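Long-range contacts in fatty Acyl-Adenylate Ligase (Escherichia coli, PDB 3PBK), which belongs to the ANL clan of AMP-binding enzymes and binds 5'-O-[(S)-(dodecanoyloxy)(hydroxy)phosphoryl]adenosine in a pocket: residues R191-T196 and G337-A342; Y179-S184 and Y227-L232; Q505-D510 and L538-I543. All blocks are in the same frame, centred on the assembly; numbering follows the deposited sequence.

From the N terminus, contact 2 opens first, on strand 177-181 and the turn after it, and contact 1 opens next, on the antiparallel neighbour strand 193-196. Contact 2 closes at 227-232, where helix 229-241 begins; contact 1 closes only at 337-342, after strand 332-337, so the two cross along the chain. Their centres are about 8 Å apart, Val193 pairs with Gln181 through the backbone, and both contacts include residues of the 1ZZ pocket, tying the two-stranded hairpin to the loop 337-342 and to the start of helix 229-241. Contact 3 follows in series, closing a strand-helix-strand unit near the C terminus, its centre about 34 Å from that of contact 1 and about 30 Å from that of contact 2.

Contact 1 (R191-T196 and G337-A342); sequences RGVIIT and GLAENA. With 1ZZ (5'-O-[(S)-(dodecanoyloxy)(hydroxy)phosphoryl]adenosine), chain C.
Val193 and Glu340 meet at about a right angle, the branched end of the valine set against the aliphatic part of the glutamate. Val193 CG1, anti to its own backbone N (chi1 178°), reaches the backbone of the opposite turn and lies 3.5 Å from Ala339 O. The other branch, Val193 CG2, rests 4.0 Å from Glu340 CG and also touches the methyl group of Ala339. Glu340 starts out pointing away from strand 193-196, but its bend at chi2 (82°) carries the carboxylate back over Val193. There Glu340 OE2 lies over one face of the Arg191 guanidinium, 4.3 Å from Arg191 NH2. No N-H points at this oxygen, so any attraction is probably one of charge alone; Glu340 OE2 is hydrogen-bonded instead to Tyr424 OH and Ser184 OG, and Arg191 NH2 to Ser184 O. Segment 337-342, with its sequence GLAENA, probably belongs to the A5 motif of adenylate-forming enzymes and lies in the loop between strands 332-337 and 344-347. Its short 3-10 turn directs one side toward the hairpin strand and the other toward the ligand. On the ligand side, Ala339 N donates a hydrogen bond of 2.8 Å to the phosphate oxygen O3 of 1ZZ, while Leu338 CB packs 3.5 Å from 1ZZ C13. Farther along the strand, Ile195 extends CD1 to the end of the turn, 4.3 Å from Ala342 CB. The same isoleucine also packs on Val200 of helix 197-211.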
loop_
_atom_site.group_PDB
_atom_site.type_symbol
_atom_site.label_atom_id
_atom_site.label_comp_id
_atom_site.label_asym_id
_atom_site.label_seq_id
_atom_site.Cartn_x
_atom_site.Cartn_y
_atom_site.Cartn_z
ATOM N N ARG A 191 0.022 1.094 15.450
ATOM C CA ARG A 191 0.116 -0.358 15.494
ATOM C C ARG A 191 1.270 -0.839 14.637
ATOM O O ARG A 191 1.455 -0.370 13.517
ATOM C CB ARG A 191 -1.185 -1.000 15.021
ATOM C CG ARG A 191 -2.288 -1.002 16.053
ATOM C CD ARG A 191 -3.497 -1.758 15.539
ATOM N NE ARG A 191 -3.836 -1.344 14.177
ATOM C CZ ARG A 191 -4.900 -1.780 13.499
ATOM N NH1 ARG A 191 -5.731 -2.655 14.069
ATOM N NH2 ARG A 191 -5.138 -1.345 12.256
ATOM N N GLY A 192 2.046 -1.781 15.158
ATOM C CA GLY A 192 3.173 -2.304 14.409
ATOM C C GLY A 192 3.004 -3.756 14.003
ATOM O O GLY A 192 2.921 -4.632 14.860
ATOM N N VAL A 193 2.950 -4.018 12.698
ATOM C CA VAL A 193 2.840 -5.384 12.205
ATOM C C VAL A 193 4.200 -6.050 12.375
ATOM O O VAL A 193 5.196 -5.537 11.888
ATOM C CB VAL A 193 2.375 -5.429 10.720
ATOM C CG1 VAL A 193 2.324 -6.848 10.218
ATOM C CG2 VAL A 193 1.007 -4.799 10.565
ATOM N N ILE A 194 4.256 -7.162 13.108
ATOM C CA ILE A 194 5.508 -7.916 13.243
ATOM C C ILE A 194 5.643 -8.874 12.083
ATOM O O ILE A 194 4.751 -9.675 11.815
ATOM C CB ILE A 194 5.585 -8.746 14.543
ATOM C CG1 ILE A 194 5.648 -7.824 15.758
ATOM C CG2 ILE A 194 6.793 -9.669 14.509
ATOM C CD1 ILE A 194 5.355 -8.521 17.051
ATOM N N ILE A 195 6.763 -8.795 11.386
ATOM C CA ILE A 195 6.992 -9.693 10.273
ATOM C C ILE A 195 8.266 -10.490 10.545
ATOM O O ILE A 195 9.346 -9.912 10.629
ATOM C CB ILE A 195 7.063 -8.907 8.926
ATOM C CG1 ILE A 195 5.713 -8.263 8.610
ATOM C CG2 ILE A 195 7.461 -9.809 7.781
ATOM C CD1 ILE A 195 4.548 -9.244 8.572
ATOM N N THR A 196 8.143 -11.805 10.715
ATOM C CA THR A 196 9.324 -12.653 10.901
ATOM C C THR A 196 9.955 -12.982 9.559
ATOM O O THR A 196 9.350 -12.774 8.512
ATOM C CB THR A 196 9.011 -13.971 11.666
ATOM O OG1 THR A 196 8.316 -14.905 10.820
ATOM C CG2 THR A 196 8.187 -13.686 12.913
ATOM N N GLY A 337 -4.248 -7.340 -0.915
ATOM C CA GLY A 337 -3.304 -7.593 0.162
ATOM C C GLY A 337 -3.438 -6.647 1.340
ATOM O O GLY A 337 -4.265 -5.743 1.325
ATOM N N LEU A 338 -2.639 -6.880 2.374
ATOM C CA LEU A 338 -2.514 -5.948 3.491
ATOM C C LEU A 338 -1.215 -6.220 4.217
ATOM O O LEU A 338 -0.558 -7.218 3.952
ATOM C CB LEU A 338 -3.698 -6.035 4.453
ATOM C CG LEU A 338 -4.038 -7.352 5.130
ATOM C CD1 LEU A 338 -5.169 -7.135 6.120
ATOM C CD2 LEU A 338 -4.416 -8.415 4.102
ATOM N N ALA A 339 -0.833 -5.323 5.119
ATOM C CA ALA A 339 0.460 -5.423 5.783
ATOM C C ALA A 339 0.436 -6.605 6.719
ATOM O O ALA A 339 1.444 -7.297 6.881
ATOM C CB ALA A 339 0.769 -4.150 6.543
ATOM N N GLU A 340 -0.734 -6.841 7.310
ATOM C CA GLU A 340 -0.915 -7.881 8.309
ATOM C C GLU A 340 -0.691 -9.280 7.741
ATOM O O GLU A 340 -0.774 -10.265 8.458
ATOM C CB GLU A 340 -2.302 -7.782 8.950
ATOM C CG GLU A 340 -2.482 -6.619 9.940
ATOM C CD GLU A 340 -2.792 -5.285 9.271
ATOM O OE1 GLU A 340 -2.770 -5.217 8.020
ATOM O OE2 GLU A 340 -3.052 -4.299 9.999
ATOM N N ASN A 341 -0.413 -9.356 6.448
ATOM C CA ASN A 341 -0.051 -10.606 5.794
ATOM C C ASN A 341 1.245 -10.389 5.017
ATOM O O ASN A 341 1.465 -11.011 3.981
ATOM C CB ASN A 341 -1.171 -11.052 4.848
ATOM C CG ASN A 341 -1.008 -12.498 4.359
ATOM O OD1 ASN A 341 -0.841 -12.749 3.164
ATOM N ND2 ASN A 341 -1.071 -13.451 5.285
ATOM N N ALA A 342 2.095 -9.497 5.533
ATOM C CA ALA A 342 3.299 -9.037 4.836
ATOM C C ALA A 342 2.955 -8.135 3.642
ATOM O O ALA A 342 3.325 -6.973 3.606
ATOM C CB ALA A 342 4.179 -10.213 4.407
HETATM P P 1ZZ C . -1.685 -2.012 3.148
HETATM C C1 1ZZ C . 6.639 -7.719 -7.756
HETATM N N1 1ZZ C . -6.990 -3.005 -0.048
HETATM O O1 1ZZ C . -1.823 -2.151 -0.184
HETATM C C2 1ZZ C . 5.557 -8.032 -6.757
HETATM N N2 1ZZ C . -6.135 -3.993 -1.838
HETATM O O2 1ZZ C . -0.979 -2.811 1.889
HETATM C C3 1ZZ C . 4.569 -6.924 -6.403
HETATM N N3 1ZZ C . -9.375 -2.907 -0.960
HETATM O O3 1ZZ C . -1.669 -2.723 4.571
HETATM C C4 1ZZ C . 3.384 -7.375 -5.530
HETATM N N4 1ZZ C . -9.619 -3.801 -3.085
HETATM O O4 1ZZ C . -1.102 -0.783 3.338
HETATM C C5 1ZZ C . 2.091 -6.559 -5.419
HETATM N N5 1ZZ C . -7.686 -4.747 -4.228
HETATM O O5 1ZZ C . -3.227 -1.817 2.785
HETATM C C6 1ZZ C . 1.376 -6.807 -4.116
HETATM O O6 1ZZ C . -5.755 -2.212 1.680
HETATM C C7 1ZZ C . -0.129 -6.800 -4.041
HETATM O O7 1ZZ C . -8.946 -2.897 3.036
HETATM C C8 1ZZ C . -0.752 -6.368 -2.733
HETATM O O8 1ZZ C . -6.909 -4.616 4.066
HETATM C C9 1ZZ C . -1.773 -5.221 -2.715
HETATM C C10 1ZZ C . -1.658 -4.108 -1.704
HETATM C C11 1ZZ C . -1.202 -4.211 -0.314
HETATM C C12 1ZZ C . -1.494 -3.052 0.516
HETATM C C13 1ZZ C . -4.109 -2.709 3.417
HETATM C C14 1ZZ C . -5.597 -2.607 3.056
HETATM C C15 1ZZ C . -6.581 -3.790 3.006
HETATM C C16 1ZZ C . -7.737 -3.144 2.366
HETATM C C17 1ZZ C . -7.100 -2.352 1.277
HETATM C C18 1ZZ C . -5.871 -3.490 -0.583
HETATM C C19 1ZZ C . -7.501 -3.808 -2.058
HETATM C C20 1ZZ C . -8.028 -3.215 -1.014
HETATM C C21 1ZZ C . -10.138 -3.218 -2.038
HETATM C C22 1ZZ C . -8.251 -4.107 -3.107
#

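Contact 2 (Y179-S184 and Y227-L232); sequences YLQYTS and YHDMGL. With 1ZZ (5'-O-[(S)-(dodecanoyloxy)(hydroxy)phosphoryl]adenosine), chain C.
Thr183 and Gln181 press against the start of helix 229-241, bringing together two sequence motifs of the adenylate-forming fold. Segment 179-184 runs from strand 177-181 into a serine- and threonine-rich loop that matches the start of the A3 motif, and YHDMGL at 227-232 probably corresponds to the A4 region. The tight part of the contact is formed by Thr183 and Gln181 against the backbone of Tyr227 and the side chain of Asp229. Thr183 sets its methyl group against the Tyr227 carbonyl, Thr183 CG2 lying 3.4 Å from Tyr227 O. Beside it, Gln181 extends from the strand with CG anti to its backbone N (chi1 178°), then bends at chi2, which lays its amide next to the first turn of the helix. Amide and carboxylate planes of Gln181 and Asp229 are 77° apart, so the groups are far from stacked. At the strand end of the contact, Leu232 CD2 comes to 4.3 Å from Tyr179 CE2, obliquely to the ring, a purely apolar touch. The looser side is that of the Tyr227 and His228 rings, both in partly exposed residues. Tyr227 turns its ring to its own neighbour, with Tyr227 CE1 over the centre of the His228 ring. His228, at the N-cap position of the helix, starts out pointing away, and the end of its side chain comes back to Thr183: His228 CD2 is 4.1 Å from Thr183 CG2, which meets the imidazole at its edge, near the ring plane. The ligand lies beside Thr183 and Asp229. The Asp229 carboxylate approaches 1ZZ O2, the oxygen that links the phosphorus to the acyl carbon, without a hydrogen bond, and Thr183 OG1 is 3.8 Å from the phosphate oxygen O4 of 1ZZ.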
loop_
_atom_site.group_PDB
_atom_site.type_symbol
_atom_site.label_atom_id
_atom_site.label_comp_id
_atom_site.label_asym_id
_atom_site.label_seq_id
_atom_site.Cartn_x
_atom_site.Cartn_y
_atom_site.Cartn_z
ATOM N N TYR A 179 11.329 -7.121 10.505
ATOM C CA TYR A 179 11.000 -5.708 10.445
ATOM C C TYR A 179 9.583 -5.460 10.967
ATOM O O TYR A 179 8.808 -6.397 11.139
ATOM C CB TYR A 179 11.144 -5.195 9.002
ATOM C CG TYR A 179 10.056 -5.690 8.083
ATOM C CD1 TYR A 179 10.242 -6.823 7.300
ATOM C CD2 TYR A 179 8.832 -5.036 8.013
ATOM C CE1 TYR A 179 9.240 -7.294 6.463
ATOM C CE2 TYR A 179 7.821 -5.494 7.183
ATOM C CZ TYR A 179 8.029 -6.628 6.409
ATOM O OH TYR A 179 7.018 -7.082 5.581
ATOM N N LEU A 180 9.250 -4.196 11.217
ATOM C CA LEU A 180 7.917 -3.835 11.683
ATOM C C LEU A 180 7.268 -2.881 10.704
ATOM O O LEU A 180 7.890 -1.927 10.264
ATOM C CB LEU A 180 7.982 -3.180 13.060
ATOM C CG LEU A 180 8.626 -3.973 14.190
ATOM C CD1 LEU A 180 8.493 -3.214 15.500
ATOM C CD2 LEU A 180 7.967 -5.329 14.283
ATOM N N GLN A 181 6.008 -3.129 10.378
ATOM C CA GLN A 181 5.306 -2.309 9.409
ATOM C C GLN A 181 4.254 -1.455 10.083
ATOM O O GLN A 181 3.254 -1.976 10.574
ATOM C CB GLN A 181 4.649 -3.190 8.353
ATOM C CG GLN A 181 3.845 -2.416 7.328
ATOM C CD GLN A 181 4.696 -1.456 6.522
ATOM O OE1 GLN A 181 5.341 -1.840 5.545
ATOM N NE2 GLN A 181 4.688 -0.191 6.921
ATOM N N TYR A 182 4.463 -0.139 10.088
ATOM C CA TYR A 182 3.601 0.750 10.870
ATOM C C TYR A 182 2.456 1.446 10.133
ATOM O O TYR A 182 1.671 2.167 10.749
ATOM C CB TYR A 182 4.425 1.771 11.650
ATOM C CG TYR A 182 4.792 1.280 13.021
ATOM C CD1 TYR A 182 5.990 0.611 13.244
ATOM C CD2 TYR A 182 3.940 1.474 14.095
ATOM C CE1 TYR A 182 6.338 0.158 14.501
ATOM C CE2 TYR A 182 4.274 1.025 15.358
ATOM C CZ TYR A 182 5.477 0.363 15.557
ATOM O OH TYR A 182 5.817 -0.089 16.815
ATOM N N THR A 183 2.337 1.231 8.831
ATOM C CA THR A 183 1.241 1.864 8.113
ATOM C C THR A 183 -0.105 1.526 8.751
ATOM O O THR A 183 -1.102 2.206 8.510
ATOM C CB THR A 183 1.215 1.487 6.604
ATOM O OG1 THR A 183 0.873 0.095 6.436
ATOM C CG2 THR A 183 2.561 1.815 5.938
ATOM N N SER A 184 -0.126 0.489 9.582
ATOM C CA SER A 184 -1.386 -0.045 10.104
ATOM C C SER A 184 -2.035 0.723 11.273
ATOM O O SER A 184 -3.159 0.405 11.677
ATOM C CB SER A 184 -1.220 -1.523 10.464
ATOM O OG SER A 184 -0.892 -2.265 9.310
ATOM N N TYR A 227 8.221 3.397 2.312
ATOM C CA TYR A 227 7.555 3.498 3.601
ATOM C C TYR A 227 6.151 2.908 3.574
ATOM O O TYR A 227 5.599 2.604 4.626
ATOM C CB TYR A 227 7.567 4.930 4.162
ATOM C CG TYR A 227 6.979 5.995 3.264
ATOM C CD1 TYR A 227 5.611 6.080 3.063
ATOM C CD2 TYR A 227 7.792 6.938 2.638
ATOM C CE1 TYR A 227 5.063 7.067 2.239
ATOM C CE2 TYR A 227 7.259 7.926 1.815
ATOM C CZ TYR A 227 5.890 7.988 1.619
ATOM O OH TYR A 227 5.330 8.955 0.800
ATOM N N HIS A 228 5.576 2.733 2.383
ATOM C CA HIS A 228 4.320 1.976 2.258
ATOM C C HIS A 228 4.588 0.502 2.084
ATOM O O HIS A 228 5.664 0.086 1.676
ATOM C CB HIS A 228 3.431 2.457 1.110
ATOM C CG HIS A 228 2.597 3.652 1.458
ATOM N ND1 HIS A 228 2.039 4.478 0.503
ATOM C CD2 HIS A 228 2.249 4.176 2.658
ATOM C CE1 HIS A 228 1.369 5.448 1.100
ATOM N NE2 HIS A 228 1.481 5.289 2.407
ATOM N N ASP A 229 3.580 -0.287 2.382
ATOM C CA ASP A 229 3.699 -1.727 2.352
ATOM C C ASP A 229 4.058 -2.329 0.980
ATOM O O ASP A 229 4.936 -3.179 0.855
ATOM C CB ASP A 229 2.369 -2.278 2.799
ATOM C CG ASP A 229 2.411 -3.732 2.972
ATOM O OD1 ASP A 229 3.456 -4.225 3.467
ATOM O OD2 ASP A 229 1.410 -4.372 2.601
HETATM N N MSE A 230 3.338 -1.883 -0.039
HETATM C CA MSE A 230 3.517 -2.330 -1.412
HETATM C C MSE A 230 4.905 -2.031 -1.963
HETATM O O MSE A 230 5.586 -2.911 -2.476
HETATM C CB MSE A 230 2.462 -1.655 -2.284
HETATM C CG MSE A 230 2.293 -2.281 -3.645
HETATM SE SE MSE A 230 0.507 -2.000 -4.405
HETATM C CE MSE A 230 0.601 -0.106 -4.849
ATOM N N GLY A 231 5.313 -0.774 -1.871
ATOM C CA GLY A 231 6.603 -0.359 -2.382
ATOM C C GLY A 231 7.720 -1.201 -1.817
ATOM O O GLY A 231 8.576 -1.686 -2.553
ATOM N N LEU A 232 7.690 -1.393 -0.504
ATOM C CA LEU A 232 8.741 -2.112 0.205
ATOM C C LEU A 232 8.813 -3.624 -0.069
ATOM O O LEU A 232 9.834 -4.118 -0.528
ATOM C CB LEU A 232 8.610 -1.871 1.706
ATOM C CG LEU A 232 9.532 -2.738 2.559
ATOM C CD1 LEU A 232 10.867 -2.064 2.643
ATOM C CD2 LEU A 232 8.956 -2.955 3.944
HETATM P P 1ZZ C . -1.685 -2.012 3.148
HETATM C C1 1ZZ C . 6.639 -7.719 -7.756
HETATM N N1 1ZZ C . -6.990 -3.005 -0.048
HETATM O O1 1ZZ C . -1.823 -2.151 -0.184
HETATM C C2 1ZZ C . 5.557 -8.032 -6.757
HETATM N N2 1ZZ C . -6.135 -3.993 -1.838
HETATM O O2 1ZZ C . -0.979 -2.811 1.889
HETATM C C3 1ZZ C . 4.569 -6.924 -6.403
HETATM N N3 1ZZ C . -9.375 -2.907 -0.960
HETATM O O3 1ZZ C . -1.669 -2.723 4.571
HETATM C C4 1ZZ C . 3.384 -7.375 -5.530
HETATM N N4 1ZZ C . -9.619 -3.801 -3.085
HETATM O O4 1ZZ C . -1.102 -0.783 3.338
HETATM C C5 1ZZ C . 2.091 -6.559 -5.419
HETATM N N5 1ZZ C . -7.686 -4.747 -4.228
HETATM O O5 1ZZ C . -3.227 -1.817 2.785
HETATM C C6 1ZZ C . 1.376 -6.807 -4.116
HETATM O O6 1ZZ C . -5.755 -2.212 1.680
HETATM C C7 1ZZ C . -0.129 -6.800 -4.041
HETATM O O7 1ZZ C . -8.946 -2.897 3.036
HETATM C C8 1ZZ C . -0.752 -6.368 -2.733
HETATM O O8 1ZZ C . -6.909 -4.616 4.066
HETATM C C9 1ZZ C . -1.773 -5.221 -2.715
HETATM C C10 1ZZ C . -1.658 -4.108 -1.704
HETATM C C11 1ZZ C . -1.202 -4.211 -0.314
HETATM C C12 1ZZ C . -1.494 -3.052 0.516
HETATM C C13 1ZZ C . -4.109 -2.709 3.417
HETATM C C14 1ZZ C . -5.597 -2.607 3.056
HETATM C C15 1ZZ C . -6.581 -3.790 3.006
HETATM C C16 1ZZ C . -7.737 -3.144 2.366
HETATM C C17 1ZZ C . -7.100 -2.352 1.277
HETATM C C18 1ZZ C . -5.871 -3.490 -0.583
HETATM C C19 1ZZ C . -7.501 -3.808 -2.058
HETATM C C20 1ZZ C . -8.028 -3.215 -1.014
HETATM C C21 1ZZ C . -10.138 -3.218 -2.038
HETATM C C22 1ZZ C . -8.251 -4.107 -3.107
#

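Contact 3 (Q505-D510 and L538-I543); sequences QCRISD and LPPHSI
The Gln505 amide has Ile543 over one face, with Ile543 CD1 3.4 Å from Gln505 CD, and His541 on its other side, with His541 CB 4.2 Å from Gln505 NE2. Gln505 and His541 run side by side and point the same way, yet the amide and imidazole planes stand 88° apart and do not stack. The second flat group is the Arg507 guanidinium, which has Pro540 CG at its edge, near its plane. Most of that pairing is aliphatic, Arg507 CG lying 3.6 Å from Pro540 CG as the two side chains pass at a slant. The glutamine carbonyl looks into the turn after Leu538, where Gln505 OE1 receives two weak hydrogen bonds, from Ser542 N at 3.1 Å and from Ile543 N at 3.4 Å. With Gln505 NE2 hydrogen-bonded to Asp489 OD1, both ends of the amide are engaged, which should fix its rotation. The backbones meet in a parallel bridge between Gln505 and Leu538, at the ends of strands 500-505 and 533-538. Joined by helix 511-529, these strands form a beta-alpha-beta crossover in the small C-terminal part of the ANL fold, and the contact lies where both segments leave the strands. Here Cys506 N donates to Leu538 O, 3.2 Å away, in a nearly straight bond (163°) that arrives from above the carbonyl plane, 38° out of it. Beyond the bridge, the Pro540 ring passes beside the other backbone, Pro540 CD 3.4 Å from Cys506 O, and a cis peptide leads on to His541. The chain from 505 leads to Asp510, whose carboxylate caps the start of helix 511-529, while His541 NE2 makes a weak hydrogen bond to Gln111 OE1 in the large N-terminal part.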
loop_
_atom_site.group_PDB
_atom_site.type_symbol
_atom_site.label_atom_id
_atom_site.label_comp_id
_atom_site.label_asym_id
_atom_site.label_seq_id
_atom_site.Cartn_x
_atom_site.Cartn_y
_atom_site.Cartn_z
ATOM N N GLN A 505 -12.865 18.304 -1.276
ATOM C CA GLN A 505 -11.791 19.271 -1.312
ATOM C C GLN A 505 -11.628 19.637 -2.765
ATOM O O GLN A 505 -11.498 18.755 -3.610
ATOM C CB GLN A 505 -10.501 18.668 -0.757
ATOM C CG GLN A 505 -9.909 17.572 -1.613
ATOM C CD GLN A 505 -8.564 17.107 -1.096
ATOM O OE1 GLN A 505 -8.234 17.309 0.077
ATOM N NE2 GLN A 505 -7.776 16.477 -1.970
ATOM N N CYS A 506 -11.661 20.931 -3.064
ATOM C CA CYS A 506 -11.629 21.372 -4.453
ATOM C C CYS A 506 -11.096 22.789 -4.638
ATOM O O CYS A 506 -11.072 23.596 -3.703
ATOM C CB CYS A 506 -13.030 21.302 -5.039
ATOM S SG CYS A 506 -14.138 22.412 -4.169
ATOM N N ARG A 507 -10.701 23.082 -5.874
ATOM C CA ARG A 507 -10.132 24.374 -6.235
ATOM C C ARG A 507 -11.160 25.299 -6.917
ATOM O O ARG A 507 -10.785 26.243 -7.622
ATOM C CB ARG A 507 -8.907 24.171 -7.142
ATOM C CG ARG A 507 -7.721 23.481 -6.476
ATOM C CD ARG A 507 -6.707 22.990 -7.505
ATOM N NE ARG A 507 -5.615 22.246 -6.875
ATOM C CZ ARG A 507 -4.700 21.542 -7.540
ATOM N NH1 ARG A 507 -4.748 21.484 -8.869
ATOM N NH2 ARG A 507 -3.736 20.894 -6.884
ATOM N N ILE A 508 -12.448 25.040 -6.705
ATOM C CA ILE A 508 -13.485 25.857 -7.333
ATOM C C ILE A 508 -13.619 27.195 -6.622
ATOM O O ILE A 508 -14.120 27.272 -5.506
ATOM C CB ILE A 508 -14.851 25.143 -7.356
ATOM C CG1 ILE A 508 -14.793 23.911 -8.257
ATOM C CG2 ILE A 508 -15.935 26.081 -7.848
ATOM C CD1 ILE A 508 -15.878 22.889 -7.982
ATOM N N SER A 509 -13.172 28.255 -7.279
ATOM C CA SER A 509 -13.191 29.580 -6.668
ATOM C C SER A 509 -14.515 30.304 -6.904
ATOM O O SER A 509 -15.042 30.946 -5.996
ATOM C CB SER A 509 -12.023 30.427 -7.182
ATOM O OG SER A 509 -10.802 29.701 -7.131
ATOM N N ASP A 510 -15.038 30.199 -8.125
ATOM C CA ASP A 510 -16.293 30.849 -8.494
ATOM C C ASP A 510 -17.393 30.462 -7.509
ATOM O O ASP A 510 -17.741 29.287 -7.391
ATOM C CB ASP A 510 -16.686 30.488 -9.931
ATOM C CG ASP A 510 -18.059 31.038 -10.328
ATOM O OD1 ASP A 510 -18.631 31.828 -9.550
ATOM O OD2 ASP A 510 -18.571 30.686 -11.418
ATOM N N LEU A 538 -14.543 21.926 0.734
ATOM C CA LEU A 538 -13.362 22.293 1.512
ATOM C C LEU A 538 -12.266 22.856 0.626
ATOM O O LEU A 538 -12.347 22.791 -0.602
ATOM C CB LEU A 538 -12.804 21.086 2.259
ATOM C CG LEU A 538 -13.759 20.228 3.082
ATOM C CD1 LEU A 538 -12.966 19.255 3.948
ATOM C CD2 LEU A 538 -14.667 21.102 3.920
ATOM N N PRO A 539 -11.226 23.411 1.254
ATOM C CA PRO A 539 -10.049 23.917 0.544
ATOM C C PRO A 539 -9.107 22.768 0.199
ATOM O O PRO A 539 -9.153 21.726 0.850
ATOM C CB PRO A 539 -9.382 24.823 1.579
ATOM C CG PRO A 539 -10.333 24.881 2.758
ATOM C CD PRO A 539 -11.137 23.651 2.702
ATOM N N PRO A 540 -8.264 22.940 -0.825
ATOM C CA PRO A 540 -7.295 21.881 -1.099
ATOM C C PRO A 540 -5.954 22.215 -0.466
ATOM O O PRO A 540 -5.618 23.396 -0.340
ATOM C CB PRO A 540 -7.178 21.941 -2.614
ATOM C CG PRO A 540 -7.243 23.431 -2.895
ATOM C CD PRO A 540 -8.199 24.009 -1.839
ATOM N N HIS A 541 -5.219 21.201 -0.024
ATOM C CA HIS A 541 -5.753 19.858 0.132
ATOM C C HIS A 541 -6.039 19.738 1.619
ATOM O O HIS A 541 -5.135 19.841 2.450
ATOM C CB HIS A 541 -4.746 18.798 -0.339
ATOM C CG HIS A 541 -3.350 19.007 0.177
ATOM N ND1 HIS A 541 -2.602 20.129 -0.123
ATOM C CD2 HIS A 541 -2.561 18.230 0.959
ATOM C CE1 HIS A 541 -1.421 20.039 0.462
ATOM N NE2 HIS A 541 -1.369 18.896 1.123
ATOM N N SER A 542 -7.303 19.542 1.957
ATOM C CA SER A 542 -7.740 19.777 3.320
ATOM C C SER A 542 -8.148 18.522 4.104
ATOM O O SER A 542 -8.445 18.602 5.302
ATOM C CB SER A 542 -8.842 20.845 3.308
ATOM O OG SER A 542 -9.990 20.451 4.024
ATOM N N ILE A 543 -8.115 17.363 3.441
ATOM C CA ILE A 543 -8.649 16.116 4.022
ATOM C C ILE A 543 -7.678 14.934 4.288
ATOM O O ILE A 543 -8.136 13.874 4.717
ATOM C CB ILE A 543 -9.824 15.568 3.156
ATOM C CG1 ILE A 543 -9.305 15.062 1.807
ATOM C CG2 ILE A 543 -10.908 16.633 2.943
ATOM C CD1 ILE A 543 -10.379 14.970 0.743
#